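Local coordinates for radical SAM domain protein (Methanothrix thermoacetophila, PDB 6Y1X) that acts as the radical SAM carbide synthase NifB, an iron-sulfur enzyme that matures the nitrogenase cofactor in the Fe-Mo cofactor pathway, at residues A[62-67]-A[253-258]; A[53-58]-A[107-112]; A[214-219]-A[242-247]; A[114-119]-A[144-149]. All coordinates share one frame; numbering follows the deposited sequence. Where two conformers were deposited one is given.

Contact 1 of 4, residues A[62-67]-A[253-258]. With SF4 (iron/sulfur cluster), chain D; SO4 (sulfate ion), chain F.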
loop_
_atom_site.group_PDB
_atom_site.type_symbol
_atom_site.label_atom_id
_atom_site.label_comp_id
_atom_site.label_asym_id
_atom_site.label_seq_id
_atom_site.Cartn_x
_atom_site.Cartn_y
_atom_site.Cartn_z
ATOM N N GLN A 62 4.801 -8.026 10.718
ATOM C CA GLN A 62 5.836 -7.167 11.283
ATOM C C GLN A 62 6.983 -7.094 10.288
ATOM O O GLN A 62 7.745 -8.056 10.132
ATOM C CB GLN A 62 6.321 -7.666 12.644
ATOM C CG GLN A 62 7.438 -6.814 13.226
ATOM C CD GLN A 62 6.991 -5.391 13.511
ATOM O OE1 GLN A 62 6.155 -5.150 14.381
ATOM N NE2 GLN A 62 7.513 -4.444 12.742
ATOM N N CYS A 63 7.096 -5.951 9.621
ATOM C CA CYS A 63 8.191 -5.687 8.705
ATOM C C CYS A 63 9.437 -5.359 9.516
ATOM O O CYS A 63 9.350 -4.739 10.580
ATOM C CB CYS A 63 7.843 -4.507 7.799
ATOM S SG CYS A 63 6.311 -4.689 6.872
ATOM N N LYS A 64 10.595 -5.809 9.036
ATOM C CA LYS A 64 11.833 -5.581 9.773
ATOM C C LYS A 64 12.314 -4.137 9.711
ATOM O O LYS A 64 13.340 -3.829 10.326
ATOM C CB LYS A 64 12.935 -6.508 9.267
ATOM C CG LYS A 64 12.715 -7.979 9.574
ATOM C CD LYS A 64 13.910 -8.795 9.093
ATOM C CE LYS A 64 13.596 -10.270 9.024
ATOM N NZ LYS A 64 13.567 -10.849 10.388
ATOM N N TYR A 65 11.621 -3.261 8.983
ATOM C CA TYR A 65 11.949 -1.842 8.913
ATOM C C TYR A 65 10.933 -0.975 9.645
ATOM O O TYR A 65 10.998 0.255 9.551
ATOM C CB TYR A 65 12.085 -1.380 7.458
ATOM C CG TYR A 65 10.914 -1.730 6.565
ATOM C CD1 TYR A 65 9.771 -0.936 6.533
ATOM C CD2 TYR A 65 10.973 -2.828 5.718
ATOM C CE1 TYR A 65 8.700 -1.256 5.708
ATOM C CE2 TYR A 65 9.921 -3.149 4.885
ATOM C CZ TYR A 65 8.785 -2.363 4.887
ATOM O OH TYR A 65 7.744 -2.682 4.051
ATOM N N CYS A 66 9.997 -1.581 10.369
ATOM C CA CYS A 66 8.859 -0.874 10.939
ATOM C C CYS A 66 8.932 -0.859 12.459
ATOM O O CYS A 66 9.161 -1.899 13.088
ATOM C CB CYS A 66 7.538 -1.511 10.504
ATOM S SG CYS A 66 6.124 -0.803 11.359
ATOM N N ILE A 67 8.755 0.329 13.036
ATOM C CA ILE A 67 8.404 0.502 14.442
ATOM C C ILE A 67 6.908 0.803 14.494
ATOM O O ILE A 67 6.446 1.778 13.893
ATOM C CB ILE A 67 9.226 1.624 15.098
ATOM C CG1 ILE A 67 10.712 1.248 15.157
ATOM C CG2 ILE A 67 8.711 1.902 16.498
ATOM C CD1 ILE A 67 11.029 0.115 16.106
ATOM N N TYR A 253 14.242 -0.005 12.901
ATOM C CA TYR A 253 14.077 -1.327 13.523
ATOM C C TYR A 253 15.273 -2.189 13.118
ATOM O O TYR A 253 16.416 -1.728 13.235
ATOM C CB TYR A 253 12.702 -1.877 13.159
ATOM C CG TYR A 253 12.353 -3.192 13.824
ATOM C CD1 TYR A 253 12.819 -3.498 15.099
ATOM C CD2 TYR A 253 11.541 -4.122 13.182
ATOM C CE1 TYR A 253 12.489 -4.696 15.710
ATOM C CE2 TYR A 253 11.208 -5.321 13.784
ATOM C CZ TYR A 253 11.687 -5.604 15.043
ATOM O OH TYR A 253 11.365 -6.803 15.631
ATOM N N LYS A 254 15.070 -3.417 12.634
ATOM C CA LYS A 254 16.187 -4.312 12.365
ATOM C C LYS A 254 16.997 -3.889 11.151
ATOM O O LYS A 254 18.108 -4.396 10.967
ATOM C CB LYS A 254 15.686 -5.746 12.193
ATOM C CG LYS A 254 15.265 -6.374 13.507
ATOM C CD LYS A 254 14.619 -7.732 13.311
ATOM C CE LYS A 254 14.384 -8.406 14.662
ATOM N NZ LYS A 254 13.859 -9.785 14.506
ATOM N N PHE A 255 16.497 -2.947 10.354
ATOM C CA PHE A 255 17.242 -2.421 9.222
ATOM C C PHE A 255 17.841 -1.051 9.535
ATOM O O PHE A 255 18.225 -0.321 8.617
ATOM C CB PHE A 255 16.341 -2.331 7.987
ATOM C CG PHE A 255 15.941 -3.670 7.417
ATOM C CD1 PHE A 255 16.576 -4.835 7.808
ATOM C CD2 PHE A 255 14.930 -3.756 6.471
ATOM C CE1 PHE A 255 16.206 -6.064 7.277
ATOM C CE2 PHE A 255 14.555 -4.983 5.933
ATOM C CZ PHE A 255 15.192 -6.136 6.339
ATOM N N ALA A 256 17.918 -0.693 10.821
ATOM C CA ALA A 256 18.401 0.625 11.223
ATOM C C ALA A 256 19.851 0.869 10.827
ATOM O O ALA A 256 20.281 2.029 10.790
ATOM C CB ALA A 256 18.246 0.811 12.732
ATOM N N HIS A 257 20.630 -0.187 10.576
ATOM C CA HIS A 257 22.035 -0.005 10.243
ATOM C C HIS A 257 22.281 0.005 8.742
ATOM O O HIS A 257 23.392 0.337 8.318
ATOM C CB HIS A 257 22.886 -1.127 10.858
ATOM C CG HIS A 257 22.853 -1.174 12.352
ATOM N ND1 HIS A 257 23.886 -0.711 13.137
ATOM C CD2 HIS A 257 21.921 -1.661 13.206
ATOM C CE1 HIS A 257 23.585 -0.892 14.410
ATOM N NE2 HIS A 257 22.399 -1.470 14.478
ATOM N N ILE A 258 21.277 -0.337 7.934
ATOM C CA ILE A 258 21.475 -0.427 6.494
ATOM C C ILE A 258 21.600 0.976 5.919
ATOM O O ILE A 258 20.805 1.869 6.243
ATOM C CB ILE A 258 20.323 -1.204 5.836
ATOM C CG1 ILE A 258 20.281 -2.642 6.350
ATOM C CG2 ILE A 258 20.472 -1.192 4.317
ATOM C CD1 ILE A 258 19.205 -3.498 5.682
HETATM FE FE1 SF4 D . 4.530 -1.679 9.952
HETATM FE FE2 SF4 D . 4.695 -3.410 7.895
HETATM FE FE3 SF4 D . 3.055 -1.242 7.716
HETATM FE FE4 SF4 D . 2.428 -3.312 9.377
HETATM S S1 SF4 D . 2.544 -3.395 7.082
HETATM S S2 SF4 D . 2.313 -1.074 9.888
HETATM S S3 SF4 D . 4.503 -3.973 10.117
HETATM S S4 SF4 D . 5.347 -1.204 7.855
HETATM S S SO4 F . 16.502 -11.512 12.854
HETATM O O1 SO4 F . 15.409 -11.781 13.784
HETATM O O2 SO4 F . 16.031 -10.673 11.757
HETATM O O3 SO4 F . 17.573 -10.819 13.566
HETATM O O4 SO4 F . 17.008 -12.771 12.314
#
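Lys-64 lies against Phe-255 and reaches on to a sulfate shared with Lys-254. Lys-64 CB sits over the phenyl face, 3.9 Å from the Phe-255 ring centroid and 18° off the normal, a CH-pi contact. Further out, Lys-64 CD is 4.0 Å from Phe-255 CE1, and CE approaches the anion. A bend at the last torsion (chi4 -75°) carries Lys-64 NZ to 2.8 Å from sulfate O2, while Lys-254 NZ bonds O1 of the same ion at 2.6 Å. Both ammonium groups also form salt bridges with Asp-178, whose other oxygen takes Tyr-253 OH. Lys-64 O receives weak bonds from the N atoms of Lys-254 and Phe-255. Cys-63 O meets the edge of the Tyr-253 ring and accepts Gln-62 NE2 at 2.9 Å. A serine in place of Phe-255 would probably leave the CB atoms of Lys-64 and Tyr-65 without their aromatic support. Residues 62-67 carry the last two cysteines of the radical SAM CX3CX2C motif: Cys-63 SG binds iron FE2 and Cys-66 SG iron FE1. This ties the turn to the cluster through its cysteines and to the 253-258 loop through Lys-64; Asp-178, and a sulfate probably from the crystallisation liquor, are likely to offset both lysine charges.

Contact 2 of 4, residues A[53-58]-A[107-112]. With SF4 (iron/sulfur cluster), chain C.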
loop_
_atom_site.group_PDB
_atom_site.type_symbol
_atom_site.label_atom_id
_atom_site.label_comp_id
_atom_site.label_asym_id
_atom_site.label_seq_id
_atom_site.Cartn_x
_atom_site.Cartn_y
_atom_site.Cartn_z
ATOM N N LEU A 53 -7.612 8.537 6.059
ATOM C CA LEU A 53 -8.409 8.422 7.273
ATOM C C LEU A 53 -7.772 7.375 8.167
ATOM O O LEU A 53 -7.823 6.178 7.845
ATOM C CB LEU A 53 -9.852 8.045 6.942
ATOM C CG LEU A 53 -10.575 9.082 6.081
ATOM C CD1 LEU A 53 -11.953 8.581 5.685
ATOM C CD2 LEU A 53 -10.673 10.424 6.795
ATOM N N PRO A 54 -7.172 7.762 9.283
ATOM C CA PRO A 54 -6.455 6.788 10.130
ATOM C C PRO A 54 -7.414 6.007 11.024
ATOM O O PRO A 54 -7.575 6.261 12.217
ATOM C CB PRO A 54 -5.503 7.680 10.931
ATOM C CG PRO A 54 -6.257 8.977 11.053
ATOM C CD PRO A 54 -7.000 9.147 9.759
ATOM N N VAL A 55 -8.069 5.011 10.424
ATOM C CA VAL A 55 -9.099 4.221 11.092
ATOM C C VAL A 55 -8.659 2.792 11.359
ATOM O O VAL A 55 -9.456 2.001 11.881
ATOM C CB VAL A 55 -10.418 4.228 10.294
ATOM C CG1 VAL A 55 -10.955 5.641 10.152
ATOM C CG2 VAL A 55 -10.208 3.611 8.918
ATOM N N ALA A 56 -7.423 2.431 11.022
ATOM C CA ALA A 56 -7.007 1.032 10.913
ATOM C C ALA A 56 -5.743 0.794 11.731
ATOM O O ALA A 56 -4.658 0.611 11.170
ATOM C CB ALA A 56 -6.779 0.645 9.450
ATOM N N PRO A 57 -5.849 0.774 13.070
ATOM C CA PRO A 57 -4.633 0.732 13.895
ATOM C C PRO A 57 -3.941 -0.623 13.942
ATOM O O PRO A 57 -2.719 -0.675 14.109
ATOM C CB PRO A 57 -5.149 1.129 15.284
ATOM C CG PRO A 57 -6.570 0.666 15.290
ATOM C CD PRO A 57 -7.058 0.968 13.891
ATOM N N LYS A 58 -4.683 -1.721 13.844
ATOM C CA LYS A 58 -4.054 -3.029 13.965
ATOM C C LYS A 58 -3.291 -3.374 12.691
ATOM O O LYS A 58 -3.692 -3.008 11.584
ATOM C CB LYS A 58 -5.090 -4.119 14.244
ATOM C CG LYS A 58 -5.934 -3.882 15.484
ATOM C CD LYS A 58 -6.803 -5.091 15.790
ATOM C CE LYS A 58 -7.925 -5.246 14.784
ATOM N NZ LYS A 58 -8.867 -6.325 15.196
ATOM N N VAL A 107 -10.140 9.693 -1.287
ATOM C CA VAL A 107 -10.171 9.384 0.135
ATOM C C VAL A 107 -9.660 7.962 0.308
ATOM O O VAL A 107 -10.104 7.045 -0.393
ATOM C CB VAL A 107 -11.589 9.538 0.714
ATOM C CG1 VAL A 107 -11.665 8.961 2.108
ATOM C CG2 VAL A 107 -11.986 11.001 0.730
ATOM N N ALA A 108 -8.734 7.773 1.242
ATOM C CA ALA A 108 -8.045 6.500 1.348
ATOM C C ALA A 108 -7.895 6.117 2.809
ATOM O O ALA A 108 -7.915 6.963 3.708
ATOM C CB ALA A 108 -6.663 6.544 0.684
ATOM N N VAL A 109 -7.755 4.818 3.032
ATOM C CA VAL A 109 -7.321 4.286 4.313
ATOM C C VAL A 109 -5.985 3.602 4.072
ATOM O O VAL A 109 -5.881 2.714 3.215
ATOM C CB VAL A 109 -8.352 3.318 4.915
ATOM C CG1 VAL A 109 -7.841 2.747 6.242
ATOM C CG2 VAL A 109 -9.697 4.018 5.100
ATOM N N ALA A 110 -4.970 4.019 4.822
ATOM C CA ALA A 110 -3.612 3.539 4.623
ATOM C C ALA A 110 -2.904 3.255 5.937
ATOM O O ALA A 110 -1.729 2.875 5.918
ATOM C CB ALA A 110 -2.793 4.546 3.804
ATOM N N GLY A 111 -3.574 3.421 7.071
ATOM C CA GLY A 111 -2.948 3.215 8.348
ATOM C C GLY A 111 -3.883 3.523 9.495
ATOM O O GLY A 111 -5.098 3.655 9.312
ATOM N N PRO A 112 -3.334 3.642 10.716
ATOM C CA PRO A 112 -1.893 3.594 11.018
ATOM C C PRO A 112 -1.255 2.199 10.874
ATOM O O PRO A 112 -0.028 2.095 10.834
ATOM C CB PRO A 112 -1.833 4.058 12.479
ATOM C CG PRO A 112 -3.097 4.847 12.683
ATOM C CD PRO A 112 -4.119 4.112 11.871
HETATM FE FE1 SF4 C . -1.518 5.182 -1.284
HETATM FE FE2 SF4 C . -2.172 7.480 -2.588
HETATM FE FE3 SF4 C . -3.010 7.045 -0.036
HETATM FE FE4 SF4 C . -4.103 5.598 -2.109
HETATM S S1 SF4 C . -4.287 7.865 -1.765
HETATM S S2 SF4 C . -3.430 4.781 -0.068
HETATM S S3 SF4 C . -2.256 5.351 -3.457
HETATM S S4 SF4 C . -0.831 7.306 -0.727
HETATM O O HOH W 1 -5.320 5.917 6.611
#
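Leu-53 and Val-109 bring together the ends of two neighbouring parallel strands, 49-52 and 104-109, in the six-stranded parallel sheet of the partial TIM barrel of radical SAM enzymes. The Gly-Pro-Gly-Glu run starting at Gly-111 probably corresponds to the family's GGE motif. Among the hydrogen bonds, Leu-53 N donates to Ala-108 O at 2.8 Å, almost along the C=O axis, and prolongs the strand pairing. Further on, Ala-56 N reaches Gly-111 O at 3.1 Å, tilted 34° from the carbonyl plane. The same Gly-111 oxygen takes a CA-H...O contact from CA of Pro-54, the centre of an inverse gamma turn. A water joins the splaying backbones, accepting from Ala-110 N at 2.6 Å and giving a weak bond to Leu-53 O.

The apolar contacts are branch to branch. Leu-53 CD1 touches Val-107 CG1 at 3.6 Å. Val-109 has CG1 anti to its N (chi1 178°), which sets that methyl 3.7 Å from Val-55 CG2, the two side chains crossing at about a right angle. Helices 87-100 and 119-131 cover this layer. Pro-112, after a cis peptide, offers CD to Pro-54 CB at 3.9 Å. Alanines, short enough to leave room for iron and sulfur, line the cluster side: Ala-108 CB lies 3.7 Å from sulfide S1.

Contact 3 of 4, residues A[214-219]-A[242-247]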
loop_
_atom_site.group_PDB
_atom_site.type_symbol
_atom_site.label_atom_id
_atom_site.label_comp_id
_atom_site.label_asym_id
_atom_site.label_seq_id
_atom_site.Cartn_x
_atom_site.Cartn_y
_atom_site.Cartn_z
ATOM N N VAL A 214 -4.231 -1.155 -9.840
ATOM C CA VAL A 214 -3.310 -1.655 -8.830
ATOM C C VAL A 214 -1.982 -0.921 -8.937
ATOM O O VAL A 214 -1.383 -0.855 -10.018
ATOM C CB VAL A 214 -3.111 -3.172 -8.954
ATOM C CG1 VAL A 214 -2.063 -3.661 -7.941
ATOM C CG2 VAL A 214 -4.435 -3.883 -8.753
ATOM N N LYS A 215 -1.531 -0.376 -7.814
ATOM C CA LYS A 215 -0.190 0.166 -7.665
ATOM C C LYS A 215 0.595 -0.735 -6.723
ATOM O O LYS A 215 0.069 -1.178 -5.701
ATOM C CB LYS A 215 -0.251 1.600 -7.132
ATOM C CG LYS A 215 1.022 2.134 -6.497
ATOM C CD LYS A 215 0.911 3.649 -6.329
ATOM C CE LYS A 215 1.730 4.164 -5.161
ATOM N NZ LYS A 215 1.123 3.793 -3.852
ATOM N N VAL A 216 1.848 -1.013 -7.065
ATOM C CA VAL A 216 2.697 -1.831 -6.209
ATOM C C VAL A 216 3.819 -0.951 -5.682
ATOM O O VAL A 216 4.536 -0.312 -6.461
ATOM C CB VAL A 216 3.237 -3.060 -6.949
ATOM C CG1 VAL A 216 4.400 -3.675 -6.169
ATOM C CG2 VAL A 216 2.115 -4.065 -7.129
ATOM N N ASN A 217 3.942 -0.886 -4.358
ATOM C CA ASN A 217 5.097 -0.284 -3.714
ATOM C C ASN A 217 6.160 -1.344 -3.480
ATOM O O ASN A 217 5.846 -2.482 -3.123
ATOM C CB ASN A 217 4.717 0.321 -2.361
ATOM C CG ASN A 217 3.792 1.508 -2.477
ATOM O OD1 ASN A 217 3.680 2.142 -3.529
ATOM N ND2 ASN A 217 3.138 1.838 -1.373
ATOM N N THR A 218 7.423 -0.958 -3.640
ATOM C CA THR A 218 8.537 -1.804 -3.230
ATOM C C THR A 218 9.524 -0.958 -2.449
ATOM O O THR A 218 9.968 0.087 -2.937
ATOM C CB THR A 218 9.248 -2.449 -4.427
ATOM O OG1 THR A 218 8.334 -3.288 -5.142
ATOM C CG2 THR A 218 10.449 -3.277 -3.963
ATOM N N VAL A 219 9.844 -1.395 -1.233
ATOM C CA VAL A 219 10.869 -0.737 -0.429
ATOM C C VAL A 219 12.209 -1.257 -0.921
ATOM O O VAL A 219 12.453 -2.467 -0.911
ATOM C CB VAL A 219 10.681 -1.011 1.071
ATOM C CG1 VAL A 219 11.726 -0.259 1.886
ATOM C CG2 VAL A 219 9.289 -0.607 1.510
ATOM N N PHE A 242 -0.708 -1.696 -12.681
ATOM C CA PHE A 242 -0.694 -0.499 -13.510
ATOM C C PHE A 242 0.578 0.318 -13.327
ATOM O O PHE A 242 1.144 0.807 -14.310
ATOM C CB PHE A 242 -1.913 0.368 -13.194
ATOM C CG PHE A 242 -1.904 1.693 -13.895
ATOM C CD1 PHE A 242 -2.145 1.778 -15.254
ATOM C CD2 PHE A 242 -1.632 2.854 -13.192
ATOM C CE1 PHE A 242 -2.126 3.002 -15.897
ATOM C CE2 PHE A 242 -1.612 4.079 -13.831
ATOM C CZ PHE A 242 -1.857 4.152 -15.183
ATOM N N ILE A 243 1.063 0.462 -12.095
ATOM C CA ILE A 243 2.203 1.332 -11.838
ATOM C C ILE A 243 2.999 0.783 -10.662
ATOM O O ILE A 243 2.456 0.134 -9.767
ATOM C CB ILE A 243 1.739 2.792 -11.603
ATOM C CG1 ILE A 243 2.923 3.763 -11.599
ATOM C CG2 ILE A 243 0.903 2.905 -10.336
ATOM C CD1 ILE A 243 2.512 5.217 -11.594
ATOM N N HIS A 244 4.298 1.075 -10.658
ATOM C CA HIS A 244 5.238 0.555 -9.675
ATOM C C HIS A 244 5.914 1.730 -8.987
ATOM O O HIS A 244 6.427 2.634 -9.657
ATOM C CB HIS A 244 6.287 -0.317 -10.364
ATOM C CG HIS A 244 7.138 -1.117 -9.427
ATOM N ND1 HIS A 244 8.339 -1.670 -9.815
ATOM C CD2 HIS A 244 6.951 -1.491 -8.140
ATOM C CE1 HIS A 244 8.865 -2.334 -8.802
ATOM N NE2 HIS A 244 8.039 -2.247 -7.775
ATOM N N ASN A 245 5.943 1.704 -7.659
ATOM C CA ASN A 245 6.522 2.789 -6.871
ATOM C C ASN A 245 7.663 2.218 -6.037
ATOM O O ASN A 245 7.431 1.588 -5.000
ATOM C CB ASN A 245 5.453 3.436 -5.997
ATOM C CG ASN A 245 6.019 4.473 -5.050
ATOM O OD1 ASN A 245 7.032 5.106 -5.339
ATOM N ND2 ASN A 245 5.368 4.647 -3.905
ATOM N N VAL A 246 8.893 2.454 -6.472
ATOM C CA VAL A 246 10.066 1.997 -5.740
ATOM C C VAL A 246 10.480 3.072 -4.746
ATOM O O VAL A 246 10.795 4.202 -5.134
ATOM C CB VAL A 246 11.213 1.650 -6.699
ATOM C CG1 VAL A 246 12.405 1.123 -5.923
ATOM C CG2 VAL A 246 10.734 0.617 -7.710
ATOM N N MET A 247 10.461 2.725 -3.465
ATOM C CA MET A 247 10.723 3.648 -2.377
ATOM C C MET A 247 12.036 3.296 -1.698
ATOM O O MET A 247 12.263 2.121 -1.380
ATOM C CB MET A 247 9.585 3.608 -1.349
ATOM C CG MET A 247 8.192 3.668 -1.947
ATOM S SD MET A 247 6.910 3.459 -0.690
ATOM C CE MET A 247 7.250 1.801 -0.128
#
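His-244 and Thr-218 mark the tight part of this strand pair. The imidazole of His-244 donates from NE2 to Thr-218 OG1 at 2.8 Å, with the oxygen only 2° out of the ring plane. That hydroxyl also bonds Leu-165 O, serving two partners. Val-216 O lies at the same ring edge, Val-246 CG2 covers one face toward the rim, and helix 229-239 packs on this buried layer through Ile-232 and Ile-236. The strands belong to a right-handed beta-alpha-beta unit (strand 213-220, helix 229-239, strand 243-248), the last strand being outermost in the parallel sheet of the partial TIM barrel. Their register is regular, with bonds such as Asn-245 N to Val-216 O at 2.7 Å. The other face is more polar, and there Asn-245 and Met-247 of the outermost strand are partly exposed. Asn-245 ND2 meets Asn-217 OD1 at 3.0 Å from above the carbonyl plane, the amides 83° apart. In one of two conformers, hence less certainly, Lys-215 NZ, bonded to Thr-162 OG1, adds a second bond to that oxygen. Met-247, bent at chi3 (-63°), lays CE 3.6 Å from Val-219 CG2. At the strand start Val-214 O takes Phe-242 N at 2.9 Å and, weakly, Ile-243 N, while the partly exposed Phe-242 ring leads away.

Contact 4 of 4, residues A[114-119]-A[144-149]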
loop_
_atom_site.group_PDB
_atom_site.type_symbol
_atom_site.label_atom_id
_atom_site.label_comp_id
_atom_site.label_asym_id
_atom_site.label_seq_id
_atom_site.Cartn_x
_atom_site.Cartn_y
_atom_site.Cartn_z
ATOM N N GLU A 114 -2.522 -1.984 9.226
ATOM C CA GLU A 114 -2.861 -2.641 7.974
ATOM C C GLU A 114 -4.348 -2.433 7.741
ATOM O O GLU A 114 -5.163 -2.942 8.526
ATOM C CB GLU A 114 -2.542 -4.136 8.049
ATOM C CG GLU A 114 -3.233 -5.023 6.995
ATOM C CD GLU A 114 -3.065 -4.524 5.568
ATOM O OE1 GLU A 114 -2.008 -3.928 5.266
ATOM O OE2 GLU A 114 -3.990 -4.726 4.746
ATOM N N PRO A 115 -4.745 -1.659 6.728
ATOM C CA PRO A 115 -6.177 -1.376 6.529
ATOM C C PRO A 115 -7.071 -2.608 6.499
ATOM O O PRO A 115 -8.136 -2.596 7.124
ATOM C CB PRO A 115 -6.175 -0.613 5.200
ATOM C CG PRO A 115 -4.884 0.165 5.276
ATOM C CD PRO A 115 -3.905 -0.865 5.813
ATOM N N LEU A 116 -6.663 -3.683 5.822
ATOM C CA LEU A 116 -7.558 -4.828 5.687
ATOM C C LEU A 116 -7.671 -5.665 6.955
ATOM O O LEU A 116 -8.534 -6.544 7.015
ATOM C CB LEU A 116 -7.119 -5.722 4.524
ATOM C CG LEU A 116 -6.969 -5.063 3.150
ATOM C CD1 LEU A 116 -6.629 -6.097 2.093
ATOM C CD2 LEU A 116 -8.244 -4.334 2.779
ATOM N N ALA A 117 -6.852 -5.399 7.972
ATOM C CA ALA A 117 -6.914 -6.128 9.231
ATOM C C ALA A 117 -7.849 -5.470 10.236
ATOM O O ALA A 117 -7.893 -5.896 11.392
ATOM C CB ALA A 117 -5.515 -6.274 9.839
ATOM N N ASN A 118 -8.586 -4.441 9.826
ATOM C CA ASN A 118 -9.424 -3.670 10.735
ATOM C C ASN A 118 -10.799 -3.529 10.106
ATOM O O ASN A 118 -10.918 -2.996 8.998
ATOM C CB ASN A 118 -8.833 -2.280 10.996
ATOM C CG ASN A 118 -7.517 -2.332 11.732
ATOM O OD1 ASN A 118 -7.466 -2.140 12.941
ATOM N ND2 ASN A 118 -6.429 -2.521 10.987
ATOM N N GLU A 119 -11.838 -4.008 10.800
ATOM C CA GLU A 119 -13.181 -3.874 10.248
ATOM C C GLU A 119 -13.559 -2.413 10.051
ATOM O O GLU A 119 -14.360 -2.098 9.164
ATOM C CB GLU A 119 -14.206 -4.577 11.138
ATOM C CG GLU A 119 -14.080 -6.086 11.112
ATOM C CD GLU A 119 -14.199 -6.651 9.702
ATOM O OE1 GLU A 119 -13.428 -7.580 9.368
ATOM O OE2 GLU A 119 -15.067 -6.181 8.931
ATOM N N LEU A 144 -1.627 -9.338 2.667
ATOM C CA LEU A 144 -1.895 -10.622 3.309
ATOM C C LEU A 144 -3.380 -10.965 3.291
ATOM O O LEU A 144 -3.752 -12.110 3.015
ATOM C CB LEU A 144 -1.372 -10.625 4.744
ATOM C CG LEU A 144 -1.599 -11.948 5.484
ATOM C CD1 LEU A 144 -0.882 -13.120 4.817
ATOM C CD2 LEU A 144 -1.175 -11.812 6.940
ATOM N N LEU A 145 -4.245 -9.992 3.565
ATOM C CA LEU A 145 -5.681 -10.244 3.590
ATOM C C LEU A 145 -6.379 -9.835 2.301
ATOM O O LEU A 145 -7.612 -9.848 2.252
ATOM C CB LEU A 145 -6.329 -9.545 4.786
ATOM C CG LEU A 145 -6.075 -10.201 6.143
ATOM C CD1 LEU A 145 -6.619 -9.346 7.281
ATOM C CD2 LEU A 145 -6.683 -11.601 6.169
ATOM N N LEU A 146 -5.628 -9.473 1.263
ATOM C CA LEU A 146 -6.256 -9.032 0.019
ATOM C C LEU A 146 -7.120 -10.120 -0.610
ATOM O O LEU A 146 -8.248 -9.808 -1.036
ATOM C CB LEU A 146 -5.187 -8.518 -0.954
ATOM C CG LEU A 146 -5.732 -7.866 -2.227
ATOM C CD1 LEU A 146 -6.757 -6.814 -1.872
ATOM C CD2 LEU A 146 -4.615 -7.261 -3.065
ATOM N N PRO A 147 -6.688 -11.385 -0.708
ATOM C CA PRO A 147 -7.603 -12.399 -1.261
ATOM C C PRO A 147 -8.885 -12.534 -0.465
ATOM O O PRO A 147 -9.957 -12.724 -1.052
ATOM C CB PRO A 147 -6.782 -13.695 -1.202
ATOM C CG PRO A 147 -5.382 -13.279 -1.094
ATOM C CD PRO A 147 -5.354 -11.946 -0.419
ATOM N N ASP A 148 -8.804 -12.445 0.864
ATOM C CA ASP A 148 -9.979 -12.657 1.701
ATOM C C ASP A 148 -10.933 -11.468 1.684
ATOM O O ASP A 148 -12.135 -11.647 1.895
ATOM C CB ASP A 148 -9.561 -12.954 3.142
ATOM C CG ASP A 148 -8.959 -14.338 3.306
ATOM O OD1 ASP A 148 -9.047 -15.145 2.356
ATOM O OD2 ASP A 148 -8.399 -14.620 4.387
ATOM N N ARG A 149 -10.437 -10.261 1.418
ATOM C CA ARG A 149 -11.263 -9.069 1.544
ATOM C C ARG A 149 -11.512 -8.348 0.225
ATOM O O ARG A 149 -12.207 -7.325 0.226
ATOM C CB ARG A 149 -10.635 -8.080 2.538
ATOM C CG ARG A 149 -10.498 -8.609 3.964
ATOM C CD ARG A 149 -11.743 -9.332 4.467
ATOM N NE ARG A 149 -12.905 -8.470 4.642
ATOM C CZ ARG A 149 -13.277 -7.951 5.809
ATOM N NH1 ARG A 149 -12.560 -8.193 6.898
ATOM N NH2 ARG A 149 -14.359 -7.185 5.884
#
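Arg-149 and Glu-119 set two flat groups almost in one plane, 13° apart. The guanidinium presents the edge bearing NH1 and NH2 end-on to the carboxylate, one nitrogen to each oxygen. Arg-149 NH1 to Glu-119 OE1 is short at 2.7 Å, meeting the syn side 22° out of the carboxylate plane; Arg-149 NH2 to Glu-119 OE2, on its syn lone pair, is longer at 3.3 Å. The guanidinium also makes a cation-pi contact with Phe-122, and NE forms a salt bridge with Asp-152. Bends at chi2 and chi3 fold the arginine back across to Glu-119. A leucine at Arg-149 would probably leave Glu-119 and Asp-152 without their charged mate.

The segments come from successive beta-alpha connections of the partial TIM barrel, after strands 104-109 and 136-141, the second running into the first turn of helix 146-156. Leucines fill the space between them: Leu-116 CB meets Leu-145 CB at 3.9 Å, and Leu-116 CD1 reaches Leu-146 CA at 3.6 Å. Leu-145, at the N-cap position, has its CD1 3.8 Å from Ala-117 CA. Glu-114, probably the glutamate of the GGE motif, shapes the 3-10 turn. Its OE2 accepts Leu-116 N from above the carboxylate plane and also bonds Thr-141, while its backbone O takes Ala-117 N and Asn-118 ND2 from opposite faces.

The contacts are distributed about two clusters. Contact 1 supplies Cys-63 and Cys-66 to the cluster also bound by Cys-59 and Cys-72, whereas contacts 2 and 3 line the other one, with Ala-108 and Ala-110 from contact 2 and Lys-215 from contact 3. Contact 3 nevertheless touches contact 1, Tyr-65 OH lying 3.6 Å from Val-219 CG2, although their centres are about 20 Å apart. Contacts 2 and 4 are closer, about 12 Å between centres: Lys-58 O probably accepts from Glu-114 N and from Asn-118 ND2, each at 2.8 Å. Contact 4 ligates neither cluster; its Ala-117 side chain is about 8 Å from the first and about 6 Å from that of Cys-59.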